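Local coordinates for protein nitrite reductase (Hyphomicrobium denitrificans, PDB 2DV6) that probably reduces nitrite to nitric oxide with electrons from a cytochrome c, as a copper-containing nitrite reductase of the multicopper oxidase family, at residues A[109-114]-A[125-130]; A[206-211]-A[241-246]; A[216-221]-A[235-240]. All blocks are in the same frame, centred on the assembly; numbering follows the deposited sequence.

From the N terminus, interaction 1 comes first. It closes a short loop of ten residues between two strands of the first copper-binding domain, and Cys114 at its end is one ligand of a copper. Interactions 2 and 3 follow in the next domain, with centres about 57 and 53 Å from that of interaction 1 and on the other side of the chain's centre. Interaction 2 joins strand 204-211 to strand 243-249 and closes a loop of 29 residues. Interaction 3 lies within that loop and joins its two arms beside a second copper. The two are about 9 Å apart between centres and touch. Asn211, at the end of strand 204-211, reaches Thr238 and Met217 of interaction 3.

Interaction 1 (A[109-114]-A[125-130]); sequences EFNYYC and EGNIQV. With CU (copper (II) ion), chain I.
Phe110 and Ile128 form an antiparallel hydrogen-bonded pair, and Tyr112 and Gly126 form the next. Four backbone hydrogen bonds result. Ile128 N to Phe110 O is 2.8 Å and almost straight (177°). Tyr112 N to Gly126 O is also 2.8 Å, but the N-H comes from above the carbonyl plane.

The aromatic contact belongs to the second of these pairs. Tyr112 CG sits between the backbone N and the carbonyl carbon (chi1 65°), which lays the ring over Gly126. Gly126 CA makes a CH-pi contact, 3.9 Å from the centroid of the Tyr112 ring. A beta carbon on Gly126 would clash with this ring. Tyr112 OH is held by Pro55 O.

Apolar contacts share this face: Ile128 CG1 meets Tyr112 CD1 at 3.9 Å, and further along Val130 CG2 meets Phe110 CE1.

Polar side chains line the other face. Glu109 and Gln129 run side by side. The Glu125 carboxylate crosses the Asn111 amide, with planes 77° apart. The charged partner of OE2 is Arg120, by a salt bridge.

Beyond Tyr113 the strand delivers Cys114, whose SG binds copper at 2.2 Å. With His77, His119 and Met124 this is the type 1 copper site of a cupredoxin fold.

Interaction 2 (A[206-211]-A[241-246]); sequences ELHLKN and GEETVV
Antiparallel strands pair here, Leu207 to Lys210 against Val246 to Glu243; strand 243-249 is outermost in this cupredoxin sheet within the chain, beside 204-211. Backbone hydrogen bonds run along it, as from Leu207 N to Val246 O (2.8 Å). Asn211 N to Glu242 O and Gly241 N to Asn211 O carry it into the loop.

The His208 ring is held in its plane from two sides. ND1 donates to Glu243 OE1 at 2.9 Å, reaching that oxygen from 52° above the carboxylate plane. NE2 donates to Glu206 OE1 at 2.7 Å, nearly straight (172°). Val245 CB lies over one face of the His208 ring, 4.2 Å from its centroid. A leucine in place of His208 would probably leave Glu206 OE1 and Glu243 OE1 without the N-H bonds that tie them to one imidazole.

In this beta sandwich the sheet runs on: Val246 pairs with a strand of the second subunit, and Glu206 OE2 bonds to Ala445 N of that subunit.

Glu243 CG lies anti to the backbone N (chi1 179°), and its extended chain carries OE1 to His208. A long salt bridge joins Lys210 NZ to Glu243 OE1, and a water links them too.

Interaction 3 (A[216-221]-A[235-240]); sequences LMVHSV and FTQTDP. With CU (copper (II) ion), chain G.
The flat imidazole of His219, whose backbone pairs with Thr238, meets copper in its ring plane, with ND1 at 2.1 Å from the metal. The other ring nitrogen, NE2, is held by Glu172 OE1. Segment 235-240 covers neither face of this ring. Pro240 CG lies against Met217 O at 3.7 Å.

The two segments meet through a single antiparallel bridge. Thr238 N bonds to His219 O at 2.8 Å, and His219 N bonds to Thr238 O at 3.2 Å. The copper ligand is thus gripped at both its backbone N and O. Val218 CB packs against the same Thr238 O, 3.3 Å away.

Two threonines lock the other arm. Thr236 OG1 lies between the backbone N and the carbonyl carbon (chi1 55°). It therefore faces Val221 N, which donates to it at 3.2 Å. Ala232 O is a second partner of that hydroxyl. Thr238 OG1 donates to Thr236 O at 2.7 Å, from well above the carbonyl plane, a hydrogen bond within segment 235-240. Ser220 CA makes a C-H contact to Thr236 O at 3.1 Å, and Ser220 OG bonds to Thr262 OG1.

His219, with Cys260, His268 and Met273, forms the type 1 copper site of this domain. In sequence both segments fall in loops between strands 204-211 and 243-249, and they pack against those two strands. Thr238 packs on Leu209 and Thr244, Val221 on Leu207, and Met217 on Trp186 of strand 181-188.

Interaction 1 (A[109-114]-A[125-130])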
loop_
_atom_site.group_PDB
_atom_site.type_symbol
_atom_site.label_atom_id
_atom_site.label_comp_id
_atom_site.label_asym_id
_atom_site.label_seq_id
_atom_site.Cartn_x
_atom_site.Cartn_y
_atom_site.Cartn_z
ATOM N N GLU A 109 26.723 12.312 31.675
ATOM C CA GLU A 109 25.472 12.163 30.921
ATOM C C GLU A 109 25.131 13.476 30.262
ATOM O O GLU A 109 25.149 14.507 30.924
ATOM C CB GLU A 109 24.318 11.736 31.831
ATOM C CG GLU A 109 24.557 10.378 32.514
ATOM C CD GLU A 109 23.259 9.717 33.048
ATOM O OE1 GLU A 109 23.375 8.899 34.021
ATOM O OE2 GLU A 109 22.144 10.017 32.496
ATOM N N PHE A 110 24.826 13.429 28.959
ATOM C CA PHE A 110 24.614 14.615 28.143
ATOM C C PHE A 110 23.333 14.459 27.321
ATOM O O PHE A 110 23.129 13.420 26.690
ATOM C CB PHE A 110 25.822 14.808 27.207
ATOM C CG PHE A 110 27.136 14.845 27.931
ATOM C CD1 PHE A 110 27.817 13.664 28.225
ATOM C CD2 PHE A 110 27.677 16.060 28.354
ATOM C CE1 PHE A 110 29.036 13.695 28.921
ATOM C CE2 PHE A 110 28.898 16.099 29.059
ATOM C CZ PHE A 110 29.570 14.911 29.342
ATOM N N ASN A 111 22.493 15.486 27.297
ATOM C CA ASN A 111 21.282 15.444 26.494
ATOM C C ASN A 111 21.589 15.640 25.000
ATOM O O ASN A 111 22.483 16.390 24.649
ATOM C CB ASN A 111 20.292 16.514 26.948
ATOM C CG ASN A 111 19.769 16.271 28.354
ATOM O OD1 ASN A 111 19.647 17.202 29.134
ATOM N ND2 ASN A 111 19.469 15.020 28.687
ATOM N N TYR A 112 20.851 14.960 24.133
ATOM C CA TYR A 112 20.816 15.360 22.729
ATOM C C TYR A 112 19.381 15.777 22.477
ATOM O O TYR A 112 18.481 15.237 23.092
ATOM C CB TYR A 112 21.290 14.246 21.786
ATOM C CG TYR A 112 20.443 12.968 21.722
ATOM C CD1 TYR A 112 20.786 11.842 22.472
ATOM C CD2 TYR A 112 19.321 12.883 20.876
ATOM C CE1 TYR A 112 20.031 10.636 22.394
ATOM C CE2 TYR A 112 18.531 11.696 20.804
ATOM C CZ TYR A 112 18.918 10.570 21.545
ATOM O OH TYR A 112 18.165 9.418 21.457
ATOM N N TYR A 113 19.147 16.759 21.608
ATOM C CA TYR A 113 17.771 17.258 21.453
ATOM C C TYR A 113 17.638 17.973 20.109
ATOM O O TYR A 113 18.646 18.309 19.467
ATOM C CB TYR A 113 17.398 18.208 22.610
ATOM C CG TYR A 113 18.284 19.446 22.636
ATOM C CD1 TYR A 113 17.942 20.595 21.906
ATOM C CD2 TYR A 113 19.472 19.456 23.359
ATOM C CE1 TYR A 113 18.783 21.724 21.892
ATOM C CE2 TYR A 113 20.311 20.588 23.364
ATOM C CZ TYR A 113 19.964 21.693 22.624
ATOM O OH TYR A 113 20.782 22.781 22.634
ATOM N N CYS A 114 16.392 18.206 19.694
ATOM C CA CYS A 114 16.128 18.950 18.477
ATOM C C CYS A 114 15.923 20.420 18.827
ATOM O O CYS A 114 15.190 20.727 19.771
ATOM C CB CYS A 114 14.906 18.395 17.738
ATOM S SG CYS A 114 14.584 19.323 16.252
ATOM N N GLU A 125 14.205 14.514 22.606
ATOM C CA GLU A 125 15.339 14.606 23.483
ATOM C C GLU A 125 15.680 13.227 24.001
ATOM O O GLU A 125 14.766 12.464 24.374
ATOM C CB GLU A 125 14.956 15.497 24.690
ATOM C CG GLU A 125 15.986 15.467 25.834
ATOM C CD GLU A 125 15.775 16.563 26.880
ATOM O OE1 GLU A 125 14.631 16.971 27.111
ATOM O OE2 GLU A 125 16.777 17.015 27.465
ATOM N N GLY A 126 16.971 12.922 24.085
ATOM C CA GLY A 126 17.431 11.716 24.788
ATOM C C GLY A 126 18.809 11.922 25.438
ATOM O O GLY A 126 19.282 13.038 25.532
ATOM N N ASN A 127 19.443 10.854 25.894
ATOM C CA ASN A 127 20.781 10.957 26.505
ATOM C C ASN A 127 21.892 10.207 25.815
ATOM O O ASN A 127 21.688 9.130 25.234
ATOM C CB ASN A 127 20.755 10.470 27.952
ATOM C CG ASN A 127 19.744 11.212 28.782
ATOM O OD1 ASN A 127 19.642 12.434 28.691
ATOM N ND2 ASN A 127 18.977 10.486 29.590
ATOM N N ILE A 128 23.078 10.786 25.894
ATOM C CA ILE A 128 24.310 10.093 25.577
ATOM C C ILE A 128 24.992 9.865 26.938
ATOM O O ILE A 128 25.124 10.802 27.698
ATOM C CB ILE A 128 25.228 10.982 24.684
ATOM C CG1 ILE A 128 24.499 11.357 23.399
ATOM C CG2 ILE A 128 26.588 10.263 24.407
ATOM C CD1 ILE A 128 25.357 12.006 22.351
ATOM N N GLN A 129 25.370 8.628 27.253
ATOM C CA GLN A 129 26.174 8.332 28.423
ATOM C C GLN A 129 27.609 8.067 27.974
ATOM O O GLN A 129 27.876 7.098 27.253
ATOM C CB GLN A 129 25.665 7.091 29.124
ATOM C CG GLN A 129 24.474 7.303 30.061
ATOM C CD GLN A 129 23.954 5.971 30.631
ATOM O OE1 GLN A 129 24.600 4.908 30.499
ATOM N NE2 GLN A 129 22.770 6.027 31.272
ATOM N N VAL A 130 28.522 8.939 28.383
ATOM C CA VAL A 130 29.937 8.682 28.165
ATOM C C VAL A 130 30.481 7.974 29.414
ATOM O O VAL A 130 30.510 8.572 30.498
ATOM C CB VAL A 130 30.713 9.956 27.904
ATOM C CG1 VAL A 130 32.169 9.618 27.653
ATOM C CG2 VAL A 130 30.116 10.727 26.719
HETATM CU CU CU I . 12.767 18.413 15.391
#

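Interaction 2 (A[206-211]-A[241-246])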
loop_
_atom_site.group_PDB
_atom_site.type_symbol
_atom_site.label_atom_id
_atom_site.label_comp_id
_atom_site.label_asym_id
_atom_site.label_seq_id
_atom_site.Cartn_x
_atom_site.Cartn_y
_atom_site.Cartn_z
ATOM N N GLU A 206 49.534 -31.651 -4.818
ATOM C CA GLU A 206 48.635 -32.755 -4.650
ATOM C C GLU A 206 47.626 -32.312 -3.616
ATOM O O GLU A 206 47.933 -32.205 -2.438
ATOM C CB GLU A 206 49.378 -34.011 -4.203
ATOM C CG GLU A 206 48.479 -35.216 -4.057
ATOM C CD GLU A 206 49.233 -36.440 -3.505
ATOM O OE1 GLU A 206 48.940 -36.851 -2.361
ATOM O OE2 GLU A 206 50.120 -36.973 -4.216
ATOM N N LEU A 207 46.414 -32.036 -4.071
ATOM C CA LEU A 207 45.389 -31.494 -3.192
ATOM C C LEU A 207 44.488 -32.588 -2.636
ATOM O O LEU A 207 43.903 -33.357 -3.388
ATOM C CB LEU A 207 44.555 -30.449 -3.950
ATOM C CG LEU A 207 43.469 -29.946 -2.990
ATOM C CD1 LEU A 207 43.916 -28.679 -2.281
ATOM C CD2 LEU A 207 42.196 -29.784 -3.687
ATOM N N HIS A 208 44.353 -32.652 -1.315
ATOM C CA HIS A 208 43.315 -33.480 -0.714
ATOM C C HIS A 208 42.235 -32.597 -0.130
ATOM O O HIS A 208 42.449 -31.896 0.873
ATOM C CB HIS A 208 43.887 -34.427 0.357
ATOM C CG HIS A 208 44.922 -35.366 -0.181
ATOM N ND1 HIS A 208 44.732 -36.728 -0.239
ATOM C CD2 HIS A 208 46.137 -35.131 -0.727
ATOM C CE1 HIS A 208 45.794 -37.296 -0.784
ATOM N NE2 HIS A 208 46.663 -36.350 -1.086
ATOM N N LEU A 209 41.074 -32.657 -0.761
ATOM C CA LEU A 209 39.917 -31.892 -0.321
ATOM C C LEU A 209 38.919 -32.780 0.385
ATOM O O LEU A 209 38.331 -33.675 -0.251
ATOM C CB LEU A 209 39.232 -31.175 -1.505
ATOM C CG LEU A 209 38.175 -30.085 -1.109
ATOM C CD1 LEU A 209 37.767 -29.290 -2.323
ATOM C CD2 LEU A 209 36.932 -30.694 -0.554
ATOM N N LYS A 210 38.707 -32.523 1.675
ATOM C CA LYS A 210 37.682 -33.235 2.453
ATOM C C LYS A 210 36.450 -32.357 2.717
ATOM O O LYS A 210 36.580 -31.194 3.113
ATOM C CB LYS A 210 38.253 -33.721 3.786
ATOM C CG LYS A 210 39.382 -34.776 3.649
ATOM C CD LYS A 210 39.656 -35.478 5.003
ATOM C CE LYS A 210 40.739 -36.556 4.902
ATOM N NZ LYS A 210 42.101 -35.950 4.661
ATOM N N ASN A 211 35.259 -32.886 2.470
ATOM C CA ASN A 211 34.050 -32.143 2.764
ATOM C C ASN A 211 33.504 -32.713 4.059
ATOM O O ASN A 211 33.178 -33.883 4.132
ATOM C CB ASN A 211 33.058 -32.206 1.599
ATOM C CG ASN A 211 31.864 -31.294 1.781
ATOM O OD1 ASN A 211 31.789 -30.495 2.740
ATOM N ND2 ASN A 211 30.911 -31.389 0.863
ATOM N N GLY A 241 31.210 -35.729 3.840
ATOM C CA GLY A 241 31.782 -36.962 4.369
ATOM C C GLY A 241 32.859 -37.582 3.491
ATOM O O GLY A 241 33.452 -38.581 3.864
ATOM N N GLU A 242 33.096 -37.009 2.305
ATOM C CA GLU A 242 33.961 -37.637 1.292
ATOM C C GLU A 242 35.237 -36.827 1.050
ATOM O O GLU A 242 35.425 -35.728 1.619
ATOM C CB GLU A 242 33.168 -37.860 -0.006
ATOM C CG GLU A 242 31.934 -38.782 0.149
ATOM C CD GLU A 242 32.322 -40.197 0.639
ATOM O OE1 GLU A 242 31.571 -40.751 1.465
ATOM O OE2 GLU A 242 33.399 -40.738 0.226
ATOM N N GLU A 243 36.117 -37.373 0.211
ATOM C CA GLU A 243 37.356 -36.722 -0.147
ATOM C C GLU A 243 37.525 -36.843 -1.646
ATOM O O GLU A 243 37.048 -37.781 -2.280
ATOM C CB GLU A 243 38.581 -37.380 0.560
ATOM C CG GLU A 243 39.967 -36.742 0.211
ATOM C CD GLU A 243 41.167 -37.583 0.691
ATOM O OE1 GLU A 243 42.166 -36.984 1.145
ATOM O OE2 GLU A 243 41.117 -38.843 0.618
ATOM N N THR A 244 38.255 -35.898 -2.197
ATOM C CA THR A 244 38.488 -35.825 -3.585
ATOM C C THR A 244 39.983 -35.489 -3.614
ATOM O O THR A 244 40.488 -34.797 -2.725
ATOM C CB THR A 244 37.526 -34.722 -4.089
ATOM O OG1 THR A 244 36.590 -35.217 -5.086
ATOM C CG2 THR A 244 38.186 -33.438 -4.388
ATOM N N VAL A 245 40.711 -36.040 -4.568
ATOM C CA VAL A 245 42.114 -35.691 -4.706
ATOM C C VAL A 245 42.464 -35.389 -6.137
ATOM O O VAL A 245 41.931 -35.991 -7.071
ATOM C CB VAL A 245 43.140 -36.642 -3.893
ATOM C CG1 VAL A 245 42.463 -37.808 -3.189
ATOM C CG2 VAL A 245 44.420 -37.003 -4.671
ATOM N N VAL A 246 43.295 -34.366 -6.301
ATOM C CA VAL A 246 43.612 -33.875 -7.623
ATOM C C VAL A 246 45.073 -33.443 -7.585
ATOM O O VAL A 246 45.510 -32.874 -6.591
ATOM C CB VAL A 246 42.657 -32.695 -8.071
ATOM C CG1 VAL A 246 42.830 -31.434 -7.182
ATOM C CG2 VAL A 246 42.939 -32.324 -9.477
HETATM O O HOH W 1 43.818 -39.691 0.503
HETATM O O HOH W 2 43.514 -37.751 3.185
HETATM O O HOH W 3 35.333 -35.603 4.718
#

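Interaction 3 (A[216-221]-A[235-240])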
loop_
_atom_site.group_PDB
_atom_site.type_symbol
_atom_site.label_atom_id
_atom_site.label_comp_id
_atom_site.label_asym_id
_atom_site.label_seq_id
_atom_site.Cartn_x
_atom_site.Cartn_y
_atom_site.Cartn_z
ATOM N N LEU A 216 25.807 -29.581 4.482
ATOM C CA LEU A 216 24.623 -29.839 3.661
ATOM C C LEU A 216 24.977 -29.882 2.188
ATOM O O LEU A 216 24.292 -30.542 1.398
ATOM C CB LEU A 216 23.546 -28.768 3.863
ATOM C CG LEU A 216 22.939 -28.604 5.262
ATOM C CD1 LEU A 216 21.774 -27.615 5.242
ATOM C CD2 LEU A 216 22.473 -29.939 5.814
ATOM N N MET A 217 26.014 -29.140 1.805
ATOM C CA MET A 217 26.229 -28.844 0.391
ATOM C C MET A 217 27.432 -29.624 -0.088
ATOM O O MET A 217 28.345 -29.894 0.690
ATOM C CB MET A 217 26.505 -27.333 0.172
ATOM C CG MET A 217 25.461 -26.409 0.765
ATOM S SD MET A 217 23.827 -26.819 0.110
ATOM C CE MET A 217 22.797 -25.604 0.990
ATOM N N VAL A 218 27.474 -29.923 -1.375
ATOM C CA VAL A 218 28.767 -30.223 -1.952
ATOM C C VAL A 218 29.659 -28.983 -2.055
ATOM O O VAL A 218 29.147 -27.851 -2.185
ATOM C CB VAL A 218 28.735 -31.123 -3.241
ATOM C CG1 VAL A 218 27.377 -31.753 -3.500
ATOM C CG2 VAL A 218 29.457 -30.530 -4.467
ATOM N N HIS A 219 30.976 -29.188 -1.929
ATOM C CA HIS A 219 31.951 -28.107 -2.057
ATOM C C HIS A 219 33.112 -28.594 -2.949
ATOM O O HIS A 219 33.245 -29.789 -3.194
ATOM C CB HIS A 219 32.453 -27.591 -0.697
ATOM C CG HIS A 219 31.368 -27.071 0.206
ATOM N ND1 HIS A 219 30.795 -25.819 0.059
ATOM C CD2 HIS A 219 30.756 -27.637 1.271
ATOM C CE1 HIS A 219 29.878 -25.640 0.997
ATOM N NE2 HIS A 219 29.824 -26.735 1.739
ATOM N N SER A 220 33.885 -27.644 -3.484
ATOM C CA SER A 220 34.973 -27.932 -4.407
ATOM C C SER A 220 35.943 -26.792 -4.277
ATOM O O SER A 220 35.828 -25.978 -3.343
ATOM C CB SER A 220 34.455 -27.996 -5.843
ATOM O OG SER A 220 33.739 -26.814 -6.137
ATOM N N VAL A 221 36.873 -26.714 -5.221
ATOM C CA VAL A 221 37.833 -25.623 -5.288
ATOM C C VAL A 221 38.281 -25.392 -6.743
ATOM O O VAL A 221 38.481 -26.337 -7.483
ATOM C CB VAL A 221 39.059 -25.863 -4.324
ATOM C CG1 VAL A 221 39.833 -27.216 -4.687
ATOM C CG2 VAL A 221 40.017 -24.656 -4.369
ATOM N N PHE A 235 37.505 -31.738 -10.856
ATOM C CA PHE A 235 38.053 -32.922 -10.171
ATOM C C PHE A 235 37.727 -32.886 -8.681
ATOM O O PHE A 235 38.086 -33.810 -7.933
ATOM C CB PHE A 235 39.561 -32.929 -10.321
ATOM C CG PHE A 235 40.039 -33.034 -11.752
ATOM C CD1 PHE A 235 40.210 -31.894 -12.544
ATOM C CD2 PHE A 235 40.339 -34.293 -12.318
ATOM C CE1 PHE A 235 40.652 -31.999 -13.880
ATOM C CE2 PHE A 235 40.813 -34.396 -13.643
ATOM C CZ PHE A 235 40.964 -33.247 -14.424
ATOM N N THR A 236 37.094 -31.798 -8.224
ATOM C CA THR A 236 36.951 -31.610 -6.774
ATOM C C THR A 236 35.538 -31.408 -6.253
ATOM O O THR A 236 35.393 -30.940 -5.130
ATOM C CB THR A 236 37.875 -30.471 -6.225
ATOM O OG1 THR A 236 37.640 -29.260 -6.942
ATOM C CG2 THR A 236 39.375 -30.839 -6.342
ATOM N N GLN A 237 34.500 -31.751 -7.027
ATOM C CA GLN A 237 33.120 -31.701 -6.502
ATOM C C GLN A 237 33.008 -32.778 -5.437
ATOM O O GLN A 237 33.029 -33.954 -5.774
ATOM C CB GLN A 237 32.082 -31.925 -7.613
ATOM C CG GLN A 237 32.143 -30.864 -8.758
ATOM C CD GLN A 237 31.962 -29.421 -8.220
ATOM O OE1 GLN A 237 32.760 -28.499 -8.535
ATOM N NE2 GLN A 237 30.958 -29.236 -7.379
ATOM N N THR A 238 32.930 -32.386 -4.161
ATOM C CA THR A 238 33.100 -33.325 -3.035
ATOM C C THR A 238 31.843 -33.393 -2.174
ATOM O O THR A 238 31.393 -32.367 -1.648
ATOM C CB THR A 238 34.332 -32.914 -2.183
ATOM O OG1 THR A 238 35.434 -32.651 -3.058
ATOM C CG2 THR A 238 34.750 -33.985 -1.221
ATOM N N ASP A 239 31.256 -34.591 -2.068
ATOM C CA ASP A 239 30.080 -34.809 -1.235
ATOM C C ASP A 239 30.414 -34.708 0.270
ATOM O O ASP A 239 31.535 -35.006 0.678
ATOM C CB ASP A 239 29.510 -36.206 -1.477
ATOM C CG ASP A 239 28.918 -36.394 -2.881
ATOM O OD1 ASP A 239 28.757 -37.580 -3.257
ATOM O OD2 ASP A 239 28.592 -35.415 -3.613
ATOM N N PRO A 240 29.432 -34.307 1.104
ATOM C CA PRO A 240 29.622 -34.349 2.567
ATOM C C PRO A 240 30.154 -35.730 3.048
ATOM O O PRO A 240 29.617 -36.756 2.677
ATOM C CB PRO A 240 28.204 -34.105 3.113
ATOM C CG PRO A 240 27.531 -33.249 1.995
ATOM C CD PRO A 240 28.108 -33.779 0.704
HETATM CU CU CU G . 31.444 -24.539 -1.527
#